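NanU sialic acid binding protein (Bacteroides fragilis, PDB 4L7T) binds sialic acid with high affinity and, as a SusD-family protein of the outer membrane, probably hands it to a partner transporter. Local coordinates at residues A[177-180]-A[181-185]; A[416-420]-A[421-425]. All blocks are in the same frame, centred on the assembly; numbering follows the deposited sequence.

Overall arrangement
Following the chain from its N terminus, contact 1 (177-180 with 181-185) comes first, in the middle of helix 173-191, where it is one run of helix lying against helices 121-146 and 206-223. Contact 2 (416-420 with 421-425) follows more than two hundred residues later, at the break where helix 407-418 gives way to helix 420-425. Each is local, between neighbours along the chain, so neither closes a long loop; they stand in series, without nesting or crossing. The centres of contact 1 and contact 2 are about 40 Å apart, and the nearest atoms of contact 1 and contact 2 about 24 Å. Contact 1 belongs to the helical N-terminal part of this SusD-like protein, contact 2 to the later SusD family region.

Contact 1: residues A[177-180]-A[181-185]; sequences MKQI and KEDIT
Residues 177-180 run straight on into 181-185 as one regular alpha helix, in which the amides of Lys181, Glu182, Asp183 and Ile184 each bond to the carbonyl four residues earlier; Lys181 N to Met177 O, at 3.1 Å and 170°, is the straightest of the four. On one flank, the thioether of Met177 lies against the methylenes of Lys181. The methionine chain bends at chi2 and chi3, bringing SD to 3.9 Å from Lys181 CE, while the extended lysine chain runs past it. Its ammonium travels on to Ser220 OG, a hydrogen bond to helix 206-223, with a longer, weak ion pair to Asp230. This is helix-on-helix packing, as expected of the TPR-like helices of the SusD family: Met177 and Ile180 both rest on Val216 of helix 206-223, and Ile180 also touches Tyr139 of helix 121-146. One turn on, Ile184 follows Ile180 along the buried side, Ile180 CG2 lying 4.0 Å from Ile184 CD1.

Gln179 and Asp183 meet through their polar ends. Bent at chi2, the glutamine brings NE2 to 3.2 Å from Asp183 OD1, but the bond is weak, its N-H...O angle only 134°, and the amide and carboxylate planes are turned 62° apart. The same OD1 has a stronger partner in Arg135, a salt bridge that ties this helix to helix 121-146 and probably helps keep the buried carboxylate ionised. On the exposed side Lys178 and Glu182 are oppositely charged yet not paired: Lys178 CE, a methylene carbon, comes within 3.3 Å of Glu182 OE2, while Lys178 NZ stays 4.6 Å from that oxygen.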
loop_
_atom_site.group_PDB
_atom_site.type_symbol
_atom_site.label_atom_id
_atom_site.label_comp_id
_atom_site.label_asym_id
_atom_site.label_seq_id
_atom_site.Cartn_x
_atom_site.Cartn_y
_atom_site.Cartn_z
ATOM N N MET A 177 2.709 -19.081 -6.420
ATOM C CA MET A 177 2.388 -19.105 -4.986
ATOM C C MET A 177 3.355 -20.084 -4.263
ATOM O O MET A 177 3.804 -19.811 -3.126
ATOM C CB MET A 177 0.942 -19.538 -4.728
ATOM C CG MET A 177 0.603 -19.651 -3.233
ATOM S SD MET A 177 0.984 -18.145 -2.190
ATOM C CE MET A 177 -0.572 -17.171 -2.406
ATOM N N LYS A 178 3.681 -21.231 -4.904
ATOM C CA LYS A 178 4.673 -22.126 -4.300
ATOM C C LYS A 178 6.018 -21.409 -4.071
ATOM O O LYS A 178 6.674 -21.570 -2.987
ATOM C CB LYS A 178 4.869 -23.400 -5.176
ATOM C CG LYS A 178 5.874 -24.408 -4.590
ATOM C CD LYS A 178 5.864 -25.709 -5.426
ATOM C CE LYS A 178 7.049 -26.646 -5.094
ATOM N NZ LYS A 178 6.864 -27.799 -6.013
ATOM N N GLN A 179 6.462 -20.634 -5.036
ATOM C CA GLN A 179 7.748 -19.981 -4.948
ATOM C C GLN A 179 7.675 -18.921 -3.851
ATOM O O GLN A 179 8.683 -18.728 -3.147
ATOM C CB GLN A 179 8.149 -19.304 -6.252
ATOM C CG GLN A 179 9.485 -18.591 -6.200
ATOM C CD GLN A 179 10.597 -19.616 -5.945
ATOM O OE1 GLN A 179 10.572 -20.708 -6.507
ATOM N NE2 GLN A 179 11.484 -19.308 -5.011
ATOM N N ILE A 180 6.521 -18.239 -3.713
ATOM C CA ILE A 180 6.448 -17.111 -2.737
ATOM C C ILE A 180 6.584 -17.724 -1.345
ATOM O O ILE A 180 7.343 -17.199 -0.497
ATOM C CB ILE A 180 5.077 -16.378 -2.866
ATOM C CG1 ILE A 180 5.062 -15.468 -4.117
ATOM C CG2 ILE A 180 4.714 -15.498 -1.595
ATOM C CD1 ILE A 180 3.503 -15.096 -4.551
ATOM N N LYS A 181 5.877 -18.824 -1.116
ATOM C CA LYS A 181 5.916 -19.560 0.158
ATOM C C LYS A 181 7.308 -20.115 0.441
ATOM O O LYS A 181 7.744 -20.009 1.611
ATOM C CB LYS A 181 4.887 -20.660 0.252
ATOM C CG LYS A 181 3.449 -20.086 0.439
ATOM C CD LYS A 181 2.504 -21.264 0.429
ATOM C CE LYS A 181 1.046 -20.867 0.536
ATOM N NZ LYS A 181 0.113 -22.041 0.372
ATOM N N GLU A 182 7.992 -20.663 -0.582
ATOM C CA GLU A 182 9.418 -21.045 -0.393
ATOM C C GLU A 182 10.338 -19.874 -0.011
ATOM O O GLU A 182 11.274 -20.033 0.831
ATOM C CB GLU A 182 9.991 -21.753 -1.625
ATOM C CG GLU A 182 9.292 -23.046 -1.930
ATOM C CD GLU A 182 10.010 -23.857 -3.055
ATOM O OE1 GLU A 182 11.184 -23.555 -3.403
ATOM O OE2 GLU A 182 9.391 -24.820 -3.555
ATOM N N ASP A 183 10.144 -18.702 -0.630
ATOM C CA ASP A 183 10.936 -17.559 -0.302
ATOM C C ASP A 183 10.621 -17.052 1.128
ATOM O O ASP A 183 11.512 -16.553 1.807
ATOM C CB ASP A 183 10.717 -16.418 -1.326
ATOM C CG ASP A 183 11.498 -16.642 -2.620
ATOM O OD1 ASP A 183 12.465 -17.493 -2.613
ATOM O OD2 ASP A 183 11.169 -15.973 -3.660
ATOM N N ILE A 184 9.336 -17.149 1.533
ATOM C CA ILE A 184 8.967 -16.748 2.943
ATOM C C ILE A 184 9.738 -17.659 3.931
ATOM O O ILE A 184 10.348 -17.184 4.898
ATOM C CB ILE A 184 7.429 -16.701 3.185
ATOM C CG1 ILE A 184 6.857 -15.536 2.397
ATOM C CG2 ILE A 184 7.170 -16.748 4.726
ATOM C CD1 ILE A 184 5.316 -15.577 2.369
ATOM N N THR A 185 9.704 -18.955 3.680
ATOM C CA THR A 185 10.436 -19.904 4.535
ATOM C C THR A 185 11.922 -19.628 4.495
ATOM O O THR A 185 12.551 -19.671 5.553
ATOM C CB THR A 185 10.183 -21.345 4.014
ATOM O OG1 THR A 185 8.785 -21.642 4.105
ATOM C CG2 THR A 185 10.861 -22.351 4.907
#

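Contact 2: residues A[416-420]-A[421-425]; sequences RAYGK and EFFEA
The backbone leaves helix 407-418 after Tyr418, turns at Gly419 with a positive phi (89°), and enters helix 420-425 at once, so that Gly419 both ends the first helix and occupies the N-cap position of the second. The positive phi is one that glycine, with no side chain, takes up easily. Gly419 O starts the new helix by accepting Phe423 N at 2.9 Å; Lys420 O then takes Glu424 N at 3.1 Å.

Across the break at Gly419, Tyr418 meets two phenylalanines. Tyr418 CD2 touches Phe423 CD1 at 3.7 Å, and the two rings lie nearly parallel, their planes 7° apart, but they meet rim to rim with centroids separated by 6.0 Å, so neither covers the other and there is no stack. Phe423 owes this position partly to its first torsion (chi1 -171°), which sets CG opposite its backbone N and beside the carbonyl carbon. Phe422 approaches the tyrosine by another route: its CD2 lies 4.1 Å from Tyr418 CB, and its own CB sits 3.5 Å from Tyr418 O. Tyr418 and Phe423 are buried, whereas Phe422 remains exposed at the margin of the cluster.

Further along, Tyr418 and Phe422 both reach Leu430 of helix 427-430, and the side chain of Phe423 touches Asn411, Arg414 and Glu415 of helix 407-418. Arg416, pointing away from the break, forms salt bridges with Glu266, just before strand 267-271, and with Glu463 at the end of helix 452-463, while Ala417 O accepts a hydrogen bond from Thr338, next to helix 339-343.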
loop_
_atom_site.group_PDB
_atom_site.type_symbol
_atom_site.label_atom_id
_atom_site.label_comp_id
_atom_site.label_asym_id
_atom_site.label_seq_id
_atom_site.Cartn_x
_atom_site.Cartn_y
_atom_site.Cartn_z
ATOM N N ARG A 416 -8.066 3.863 19.183
ATOM C CA ARG A 416 -7.053 4.842 18.718
ATOM C C ARG A 416 -7.738 5.935 17.857
ATOM O O ARG A 416 -7.413 7.118 17.984
ATOM C CB ARG A 416 -5.819 4.162 18.006
ATOM C CG ARG A 416 -4.683 5.153 17.765
ATOM C CD ARG A 416 -4.815 5.960 16.422
ATOM N NE ARG A 416 -4.659 5.044 15.289
ATOM C CZ ARG A 416 -3.495 4.574 14.876
ATOM N NH1 ARG A 416 -2.350 4.945 15.463
ATOM N NH2 ARG A 416 -3.468 3.739 13.833
ATOM N N ALA A 417 -8.626 5.518 16.968
ATOM C CA ALA A 417 -9.262 6.386 15.964
ATOM C C ALA A 417 -10.198 7.457 16.661
ATOM O O ALA A 417 -10.194 8.666 16.314
ATOM C CB ALA A 417 -10.128 5.511 14.995
ATOM N N TYR A 418 -10.965 6.961 17.643
ATOM C CA TYR A 418 -11.902 7.822 18.370
ATOM C C TYR A 418 -11.289 8.537 19.558
ATOM O O TYR A 418 -11.836 9.543 20.016
ATOM C CB TYR A 418 -13.124 7.057 18.790
ATOM C CG TYR A 418 -13.996 6.582 17.668
ATOM C CD1 TYR A 418 -14.792 7.472 16.938
ATOM C CD2 TYR A 418 -13.986 5.236 17.303
ATOM C CE1 TYR A 418 -15.608 7.010 15.884
ATOM C CE2 TYR A 418 -14.826 4.723 16.238
ATOM C CZ TYR A 418 -15.639 5.641 15.537
ATOM O OH TYR A 418 -16.444 5.085 14.567
ATOM N N GLY A 419 -10.141 8.071 20.044
ATOM C CA GLY A 419 -9.572 8.554 21.318
ATOM C C GLY A 419 -10.090 7.730 22.494
ATOM O O GLY A 419 -11.233 7.350 22.539
ATOM N N LYS A 420 -9.229 7.439 23.464
ATOM C CA LYS A 420 -9.630 6.489 24.520
ATOM C C LYS A 420 -10.885 6.880 25.268
ATOM O O LYS A 420 -11.773 6.062 25.470
ATOM C CB LYS A 420 -8.479 6.344 25.517
ATOM C CG LYS A 420 -7.254 5.640 24.913
ATOM C CD LYS A 420 -6.001 5.925 25.780
ATOM C CE LYS A 420 -4.701 5.920 24.955
ATOM N NZ LYS A 420 -3.740 4.852 25.305
ATOM N N GLU A 421 -10.921 8.108 25.755
ATOM C CA GLU A 421 -12.101 8.491 26.569
ATOM C C GLU A 421 -13.408 8.635 25.797
ATOM O O GLU A 421 -14.450 8.150 26.237
ATOM C CB GLU A 421 -11.847 9.776 27.337
ATOM C CG GLU A 421 -10.793 9.715 28.431
ATOM C CD GLU A 421 -10.873 10.960 29.318
ATOM O OE1 GLU A 421 -11.572 11.944 28.926
ATOM O OE2 GLU A 421 -10.255 10.951 30.408
ATOM N N PHE A 422 -13.318 9.291 24.626
ATOM C CA PHE A 422 -14.498 9.373 23.754
ATOM C C PHE A 422 -15.018 7.986 23.366
ATOM O O PHE A 422 -16.222 7.691 23.334
ATOM C CB PHE A 422 -14.162 10.276 22.556
ATOM C CG PHE A 422 -15.348 10.536 21.639
ATOM C CD1 PHE A 422 -16.168 11.673 21.841
ATOM C CD2 PHE A 422 -15.648 9.660 20.595
ATOM C CE1 PHE A 422 -17.282 11.905 21.000
ATOM C CE2 PHE A 422 -16.737 9.876 19.739
ATOM C CZ PHE A 422 -17.571 11.006 19.939
ATOM N N PHE A 423 -14.106 7.067 23.025
ATOM C CA PHE A 423 -14.548 5.730 22.678
ATOM C C PHE A 423 -15.255 5.006 23.826
ATOM O O PHE A 423 -16.226 4.244 23.600
ATOM C CB PHE A 423 -13.347 4.911 22.231
ATOM C CG PHE A 423 -13.654 3.562 21.646
ATOM C CD1 PHE A 423 -14.400 3.422 20.468
ATOM C CD2 PHE A 423 -13.076 2.393 22.217
ATOM C CE1 PHE A 423 -14.638 2.209 19.932
ATOM C CE2 PHE A 423 -13.314 1.133 21.666
ATOM C CZ PHE A 423 -14.094 1.042 20.494
ATOM N N GLU A 424 -14.667 5.133 25.013
ATOM C CA GLU A 424 -15.259 4.489 26.179
ATOM C C GLU A 424 -16.676 5.049 26.464
ATOM O O GLU A 424 -17.621 4.289 26.674
ATOM C CB GLU A 424 -14.312 4.643 27.378
ATOM C CG GLU A 424 -14.967 4.317 28.741
ATOM C CD GLU A 424 -15.414 2.900 28.872
ATOM O OE1 GLU A 424 -14.761 2.021 28.245
ATOM O OE2 GLU A 424 -16.418 2.669 29.626
ATOM N N ALA A 425 -16.841 6.357 26.349
ATOM C CA ALA A 425 -18.161 6.950 26.619
ATOM C C ALA A 425 -19.172 6.461 25.571
ATOM O O ALA A 425 -20.384 6.233 25.849
ATOM C CB ALA A 425 -18.019 8.475 26.594
#